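Local coordinates for protein Exo-beta-1,4-mannosidase (Rhizomucor miehei, PDB 4LYP) that hydrolyses beta-1,4-linked mannosides, removing terminal beta-D-mannose units as a family 5 glycoside hydrolase, and also has transglycosylation activity, at residues Phe187-Arg190 with Phe191-Asp194; Phe372-Ile375 with Val376-Ser380; Asp427-Val430 with Gln431-Asp435. All blocks are in the same frame, centred on the assembly; numbering follows the deposited sequence.

Contact 1 of 3, residues Phe187-Arg190 with Phe191-Asp194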
loop_
_atom_site.group_PDB
_atom_site.type_symbol
_atom_site.label_atom_id
_atom_site.label_comp_id
_atom_site.label_asym_id
_atom_site.label_seq_id
_atom_site.Cartn_x
_atom_site.Cartn_y
_atom_site.Cartn_z
ATOM N N PHE A 187 -9.281 -2.217 20.056
ATOM C CA PHE A 187 -10.571 -1.657 19.651
ATOM C C PHE A 187 -10.854 -2.126 18.204
ATOM O O PHE A 187 -11.930 -2.684 17.923
ATOM C CB PHE A 187 -10.546 -0.139 19.704
ATOM C CG PHE A 187 -11.824 0.495 19.277
ATOM C CD1 PHE A 187 -12.012 0.814 17.929
ATOM C CD2 PHE A 187 -12.763 0.928 20.231
ATOM C CE1 PHE A 187 -13.218 1.412 17.468
ATOM C CE2 PHE A 187 -13.887 1.630 19.810
ATOM C CZ PHE A 187 -14.154 1.836 18.421
ATOM N N ALA A 188 -9.923 -1.893 17.277
ATOM C CA ALA A 188 -10.138 -2.158 15.889
ATOM C C ALA A 188 -10.137 -3.665 15.575
ATOM O O ALA A 188 -10.852 -4.112 14.649
ATOM C CB ALA A 188 -9.109 -1.461 15.055
ATOM N N ALA A 189 -9.366 -4.461 16.315
ATOM C CA ALA A 189 -9.301 -5.894 16.054
ATOM C C ALA A 189 -10.602 -6.607 16.386
ATOM O O ALA A 189 -10.781 -7.748 15.994
ATOM C CB ALA A 189 -8.119 -6.527 16.779
ATOM N N ARG A 190 -11.514 -5.953 17.126
ATOM C CA ARG A 190 -12.865 -6.492 17.309
ATOM C C ARG A 190 -13.518 -6.785 15.986
ATOM O O ARG A 190 -14.382 -7.678 15.897
ATOM C CB ARG A 190 -13.720 -5.559 18.133
ATOM C CG ARG A 190 -13.228 -5.446 19.583
ATOM C CD ARG A 190 -14.191 -4.721 20.478
ATOM N NE ARG A 190 -14.255 -3.370 20.058
ATOM C CZ ARG A 190 -15.138 -2.449 20.541
ATOM N NH1 ARG A 190 -16.109 -2.845 21.359
ATOM N NH2 ARG A 190 -15.129 -1.163 20.153
ATOM N N PHE A 191 -13.118 -6.092 14.927
ATOM C CA PHE A 191 -13.583 -6.345 13.563
ATOM C C PHE A 191 -13.539 -7.811 13.174
ATOM O O PHE A 191 -14.465 -8.295 12.488
ATOM C CB PHE A 191 -12.723 -5.509 12.616
ATOM C CG PHE A 191 -13.143 -5.570 11.147
ATOM C CD1 PHE A 191 -12.694 -6.611 10.322
ATOM C CD2 PHE A 191 -13.935 -4.574 10.617
ATOM C CE1 PHE A 191 -13.096 -6.680 8.948
ATOM C CE2 PHE A 191 -14.300 -4.631 9.273
ATOM C CZ PHE A 191 -13.862 -5.647 8.448
ATOM N N TYR A 192 -12.478 -8.546 13.568
ATOM C CA TYR A 192 -12.383 -9.966 13.254
ATOM C C TYR A 192 -12.330 -10.862 14.501
ATOM O O TYR A 192 -12.516 -12.038 14.377
ATOM C CB TYR A 192 -11.228 -10.245 12.300
ATOM C CG TYR A 192 -9.907 -9.528 12.636
ATOM C CD1 TYR A 192 -9.169 -9.829 13.716
ATOM C CD2 TYR A 192 -9.464 -8.471 11.808
ATOM C CE1 TYR A 192 -7.963 -9.177 14.011
ATOM C CE2 TYR A 192 -8.284 -7.803 12.084
ATOM C CZ TYR A 192 -7.537 -8.140 13.182
ATOM O OH TYR A 192 -6.374 -7.444 13.431
ATOM N N ASN A 193 -12.109 -10.315 15.696
ATOM C CA ASN A 193 -11.946 -11.167 16.903
ATOM C C ASN A 193 -13.194 -11.220 17.795
ATOM O O ASN A 193 -13.304 -12.095 18.663
ATOM C CB ASN A 193 -10.778 -10.638 17.773
ATOM C CG ASN A 193 -9.431 -11.016 17.204
ATOM O OD1 ASN A 193 -9.336 -11.938 16.390
ATOM N ND2 ASN A 193 -8.408 -10.274 17.638
ATOM N N ASP A 194 -14.143 -10.304 17.651
ATOM C CA ASP A 194 -15.274 -10.250 18.583
ATOM C C ASP A 194 -16.433 -11.038 17.963
ATOM O O ASP A 194 -16.861 -10.758 16.833
ATOM C CB ASP A 194 -15.658 -8.823 18.861
ATOM C CG ASP A 194 -16.825 -8.752 19.808
ATOM O OD1 ASP A 194 -16.568 -8.417 21.012
ATOM O OD2 ASP A 194 -17.971 -8.982 19.477
#
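Ala189 O is shared by two amides: Asn193 N lies 2.9 Å from Ala189 O and in its carbonyl plane, while Tyr192 N, 3.1 Å from Ala189 O, sits above that plane. The same oxygen rests over one face of the Tyr192 ring, off toward the rim, 3.5 Å from CD1. With chi1 at 45°, CG of Tyr192 stands between the backbone N and the carbonyl carbon, which folds the ring back until CE1 touches Ala189 CB at 3.8 Å; its OH is hydrogen-bonded to Gln240 O. This is the kinked last turn of helix 181-193, where the amides of Phe191 and Tyr192 miss the regular i to i-4 bond and use i to i-3 oxygens instead: Phe191 N binds Ala188 O at 3.0 Å from above the carbonyl plane. Asn193 and Asp194 regain it; N of Asp194, the first residue to leave helical angles, returns to Arg190 O at 3.2 Å. Asp194 OD2 caps Glu196 N and Ile197 N at the start of helix 197-213. Arg190 bends at chi3, bringing NE to a lone pair of Phe187 O, 3.2 Å away and nearly straight at 170°, and NH2 over a face of the Phe187 ring.

Contact 2 of 3, residues Phe372-Ile375 with Val376-Ser380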
loop_
_atom_site.group_PDB
_atom_site.type_symbol
_atom_site.label_atom_id
_atom_site.label_comp_id
_atom_site.label_asym_id
_atom_site.label_seq_id
_atom_site.Cartn_x
_atom_site.Cartn_y
_atom_site.Cartn_z
ATOM N N PHE A 372 17.317 -2.176 -2.688
ATOM C CA PHE A 372 17.092 -2.449 -4.097
ATOM C C PHE A 372 18.131 -3.386 -4.653
ATOM O O PHE A 372 17.799 -4.301 -5.398
ATOM C CB PHE A 372 17.160 -1.116 -4.858
ATOM C CG PHE A 372 15.891 -0.238 -4.693
ATOM C CD1 PHE A 372 14.626 -0.757 -4.375
ATOM C CD2 PHE A 372 16.015 1.147 -4.920
ATOM C CE1 PHE A 372 13.543 0.073 -4.304
ATOM C CE2 PHE A 372 14.892 1.956 -4.874
ATOM C CZ PHE A 372 13.657 1.437 -4.534
ATOM N N ASN A 373 19.432 -3.168 -4.367
ATOM C CA ASN A 373 20.417 -4.039 -4.923
ATOM C C ASN A 373 20.267 -5.486 -4.415
ATOM O O ASN A 373 20.459 -6.449 -5.178
ATOM C CB ASN A 373 21.808 -3.548 -4.589
ATOM C CG ASN A 373 22.198 -2.311 -5.398
ATOM O OD1 ASN A 373 21.580 -2.040 -6.462
ATOM N ND2 ASN A 373 23.189 -1.621 -4.940
ATOM N N GLN A 374 19.839 -5.657 -3.171
ATOM C CA GLN A 374 19.586 -6.987 -2.652
ATOM C C GLN A 374 18.386 -7.604 -3.369
ATOM O O GLN A 374 18.389 -8.817 -3.677
ATOM C CB GLN A 374 19.405 -6.932 -1.127
ATOM C CG GLN A 374 19.300 -8.327 -0.553
ATOM C CD GLN A 374 19.178 -8.282 0.960
ATOM O OE1 GLN A 374 19.176 -7.199 1.564
ATOM N NE2 GLN A 374 19.058 -9.439 1.618
ATOM N N ILE A 375 17.308 -6.826 -3.548
ATOM C CA ILE A 375 16.153 -7.336 -4.231
ATOM C C ILE A 375 16.493 -7.766 -5.667
ATOM O O ILE A 375 16.043 -8.818 -6.139
ATOM C CB ILE A 375 14.992 -6.340 -4.218
ATOM C CG1 ILE A 375 14.460 -6.171 -2.792
ATOM C CG2 ILE A 375 13.860 -6.822 -5.147
ATOM C CD1 ILE A 375 13.587 -4.941 -2.620
ATOM N N VAL A 376 17.314 -6.984 -6.363
ATOM C CA VAL A 376 17.682 -7.364 -7.726
ATOM C C VAL A 376 18.407 -8.727 -7.673
ATOM O O VAL A 376 18.142 -9.576 -8.551
ATOM C CB VAL A 376 18.606 -6.236 -8.370
ATOM C CG1 VAL A 376 19.241 -6.740 -9.647
ATOM C CG2 VAL A 376 17.699 -5.019 -8.653
ATOM N N SER A 377 19.315 -8.916 -6.729
ATOM C CA SER A 377 20.057 -10.158 -6.646
ATOM C C SER A 377 19.113 -11.311 -6.298
ATOM O O SER A 377 19.113 -12.412 -6.936
ATOM C CB SER A 377 21.176 -9.989 -5.588
ATOM O OG SER A 377 21.893 -11.193 -5.549
ATOM N N LEU A 378 18.185 -11.132 -5.322
ATOM C CA LEU A 378 17.213 -12.173 -4.973
ATOM C C LEU A 378 16.261 -12.486 -6.153
ATOM O O LEU A 378 15.899 -13.652 -6.401
ATOM C CB LEU A 378 16.376 -11.829 -3.749
ATOM C CG LEU A 378 17.208 -11.764 -2.430
ATOM C CD1 LEU A 378 16.412 -11.006 -1.394
ATOM C CD2 LEU A 378 17.421 -13.203 -1.976
ATOM N N ALA A 379 15.828 -11.460 -6.870
ATOM C CA ALA A 379 14.940 -11.658 -8.010
ATOM C C ALA A 379 15.607 -12.450 -9.123
ATOM O O ALA A 379 14.964 -13.180 -9.842
ATOM C CB ALA A 379 14.537 -10.282 -8.545
ATOM N N SER A 380 16.917 -12.311 -9.239
ATOM C CA SER A 380 17.730 -13.026 -10.232
ATOM C C SER A 380 17.690 -14.496 -10.024
ATOM O O SER A 380 17.851 -15.220 -11.006
ATOM C CB SER A 380 19.182 -12.516 -10.243
ATOM O OG SER A 380 19.224 -11.109 -10.617
#
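Leu378 lies alongside Gln374 one helical turn on, the two side chains pointing the same way, with Leu378 CD1 4.0 Å from Gln374 CG. That spacing is a light touch; the closer approach is to the backbone, where Leu378 CG comes to 3.4 Å from Gln374 O. Gln374 runs out fully extended, its CG anti to the backbone N (chi1 -173°), and this reach lets NE2 bond to His316 O. The neighbouring buried side of helix 362-380, an outer helix of the TIM barrel set between helices 308-329 and 429-448, is the tight one. The Phe372 ring stacks on Tyr436 and touches Ile432, and Ile375 packs against Leu319, Tyr436 and Ser387, the last on strand 386-394. Within the helix, Val376 CG2 presses to 3.3 Å from Phe372 O, and Ala379 CB stands 3.2 Å from Ile375 O, about 6 Å from a bound guanidine. On the solvent side Asn373, Ser377 and Ser380 are exposed and make little side-chain contact. Ser380 turns its hydroxyl back on its own helix: OG donates to Val376 O at 2.8 Å, meeting that oxygen from the opposite face of the carbonyl plane to Ser380 N. Four i to i-4 bonds join 372-375 to 376-380, among them Leu378 N to Gln374 O at 2.8 Å and Ala379 N to Ile375 O at 2.7 Å. The chemistry thus divides the work: backbone bonds hold the turns, apolar groups seat one side of the helix on the barrel, and the last serine satisfies its hydroxyl on a carbonyl near the helix end.

Contact 3 of 3, residues Asp427-Val430 with Gln431-Asp435; sequences DTTV and QIIKD
Two i to i-4 bonds, both close to the direction of the carbonyl bond, join the first turns of the helix: Ile433 N to Thr429 O at 3.0 Å and Lys434 N to Val430 O at 2.9 Å. The Thr429 and Ile433 side chains cross obliquely, touching through Thr429 CG2 and Ile433 CD1 at 4.1 Å. Ile433 CG1, anti to its carbonyl carbon (chi1 -65°), leans back to 3.4 Å from Thr429 O. The methyl of Thr429 meets Ile433 while its hydroxyl serves Asp365, on helix 362-380; Thr428 OG1 bonds to the other oxygen of the same carboxylate, so one aspartate receives both threonines. Asp427 is held by a salt bridge to Arg342 and by Tyr424 N. On the exposed side Gln431 bends at chi2 (68°) and brings NE2 to 2.7 Å from Asp435 OD1; the carboxylate oxygen lies almost in the amide plane but is met from above the carboxylate plane. Just before the two i to i-4 bonds a water bridges the chain: it donates to Asp427 O at 2.8 Å and accepts from Gln431 N at 3.0 Å, standing in for a direct bond between these two backbone atoms. Val430 N reaches Asp427 O directly at 3.1 Å, leaving this oxygen with both an amide and a water. Val430 and Ile433 pack on Val423 of strand 423-424, whereas Ile432 faces helix 362-380. The arrangement is that of the final helix on the outside of a TIM barrel: helix 429-448 follows the last barrel strand, 386-394, with the short strand 423-424 lying just before the helix and pairing in parallel with 386-394.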
loop_
_atom_site.group_PDB
_atom_site.type_symbol
_atom_site.label_atom_id
_atom_site.label_comp_id
_atom_site.label_asym_id
_atom_site.label_seq_id
_atom_site.Cartn_x
_atom_site.Cartn_y
_atom_site.Cartn_z
ATOM N N ASP A 427 13.346 14.728 -5.594
ATOM C CA ASP A 427 14.259 14.236 -4.577
ATOM C C ASP A 427 15.410 13.486 -5.233
ATOM O O ASP A 427 15.274 12.897 -6.328
ATOM C CB ASP A 427 13.526 13.338 -3.580
ATOM C CG ASP A 427 12.812 14.120 -2.499
ATOM O OD1 ASP A 427 12.954 15.376 -2.384
ATOM O OD2 ASP A 427 12.087 13.456 -1.686
ATOM N N THR A 428 16.532 13.437 -4.545
ATOM C CA THR A 428 17.706 12.650 -5.004
ATOM C C THR A 428 17.381 11.154 -5.071
ATOM O O THR A 428 17.965 10.394 -5.828
ATOM C CB THR A 428 18.930 12.895 -4.141
ATOM O OG1 THR A 428 18.555 12.654 -2.787
ATOM C CG2 THR A 428 19.412 14.331 -4.239
ATOM N N THR A 429 16.345 10.718 -4.315
ATOM C CA THR A 429 15.968 9.309 -4.320
ATOM C C THR A 429 15.368 8.873 -5.619
ATOM O O THR A 429 15.428 7.655 -5.946
ATOM C CB THR A 429 14.926 9.081 -3.211
ATOM O OG1 THR A 429 15.198 9.951 -2.094
ATOM C CG2 THR A 429 14.911 7.615 -2.760
ATOM N N VAL A 430 14.803 9.797 -6.419
ATOM C CA VAL A 430 14.164 9.425 -7.660
ATOM C C VAL A 430 15.140 8.686 -8.603
ATOM O O VAL A 430 14.759 7.676 -9.186
ATOM C CB VAL A 430 13.535 10.639 -8.319
ATOM C CG1 VAL A 430 13.048 10.328 -9.764
ATOM C CG2 VAL A 430 12.378 11.152 -7.460
ATOM N N GLN A 431 16.379 9.163 -8.717
ATOM C CA GLN A 431 17.317 8.542 -9.670
ATOM C C GLN A 431 17.633 7.103 -9.188
ATOM O O GLN A 431 17.814 6.189 -10.009
ATOM C CB GLN A 431 18.588 9.350 -9.810
ATOM C CG GLN A 431 19.575 8.749 -10.820
ATOM C CD GLN A 431 19.066 8.817 -12.229
ATOM O OE1 GLN A 431 18.685 9.902 -12.658
ATOM N NE2 GLN A 431 19.035 7.672 -12.980
ATOM N N ILE A 432 17.728 6.899 -7.869
ATOM C CA ILE A 432 17.985 5.594 -7.342
ATOM C C ILE A 432 16.836 4.621 -7.625
ATOM O O ILE A 432 17.022 3.437 -7.978
ATOM C CB ILE A 432 18.263 5.721 -5.844
ATOM C CG1 ILE A 432 19.663 6.444 -5.688
ATOM C CG2 ILE A 432 18.268 4.361 -5.134
ATOM C CD1 ILE A 432 19.855 6.950 -4.301
ATOM N N ILE A 433 15.601 5.100 -7.497
ATOM C CA ILE A 433 14.414 4.333 -7.859
ATOM C C ILE A 433 14.418 4.007 -9.337
ATOM O O ILE A 433 14.158 2.853 -9.758
ATOM C CB ILE A 433 13.153 5.085 -7.432
ATOM C CG1 ILE A 433 13.087 5.213 -5.914
ATOM C CG2 ILE A 433 11.915 4.398 -8.007
ATOM C CD1 ILE A 433 12.168 6.319 -5.452
ATOM N N LYS A 434 14.732 4.989 -10.188
ATOM C CA LYS A 434 14.759 4.785 -11.641
ATOM C C LYS A 434 15.793 3.721 -11.997
ATOM O O LYS A 434 15.477 2.821 -12.820
ATOM C CB LYS A 434 15.032 6.130 -12.314
ATOM C CG LYS A 434 15.063 6.033 -13.837
ATOM C CD LYS A 434 15.389 7.389 -14.467
ATOM C CE LYS A 434 15.418 7.284 -16.034
ATOM N NZ LYS A 434 15.674 8.658 -16.534
ATOM N N ASP A 435 16.961 3.788 -11.398
ATOM C CA ASP A 435 17.981 2.823 -11.713
ATOM C C ASP A 435 17.628 1.430 -11.245
ATOM O O ASP A 435 17.841 0.440 -11.949
ATOM C CB ASP A 435 19.316 3.318 -11.122
ATOM C CG ASP A 435 19.912 4.616 -11.965
ATOM O OD1 ASP A 435 19.357 4.956 -13.048
ATOM O OD2 ASP A 435 20.833 5.225 -11.498
HETATM O O HOH W 1 16.846 12.068 -8.493
#

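In the fold
The three contacts come in series along the chain, contact 1 on helix 181-193, contact 2 on helix 362-380 and contact 3 on helix 429-448. Contacts 2 and 3 lie on the same side of the chain's centre, their centres about 17 Å apart. Their helices are neighbours: Phe372 CE2 meets Ile433 CA at 3.8 Å, and strand 386-394, which follows contact 2, pairs in parallel with strand 423-424, which precedes contact 3. Contact 1 sits on the opposite side, its centre about 37 Å from that of contact 2 and about 40 Å from that of contact 3. The late helices thus pack together as TIM-barrel wall, while contact 1 belongs to a distant helical region.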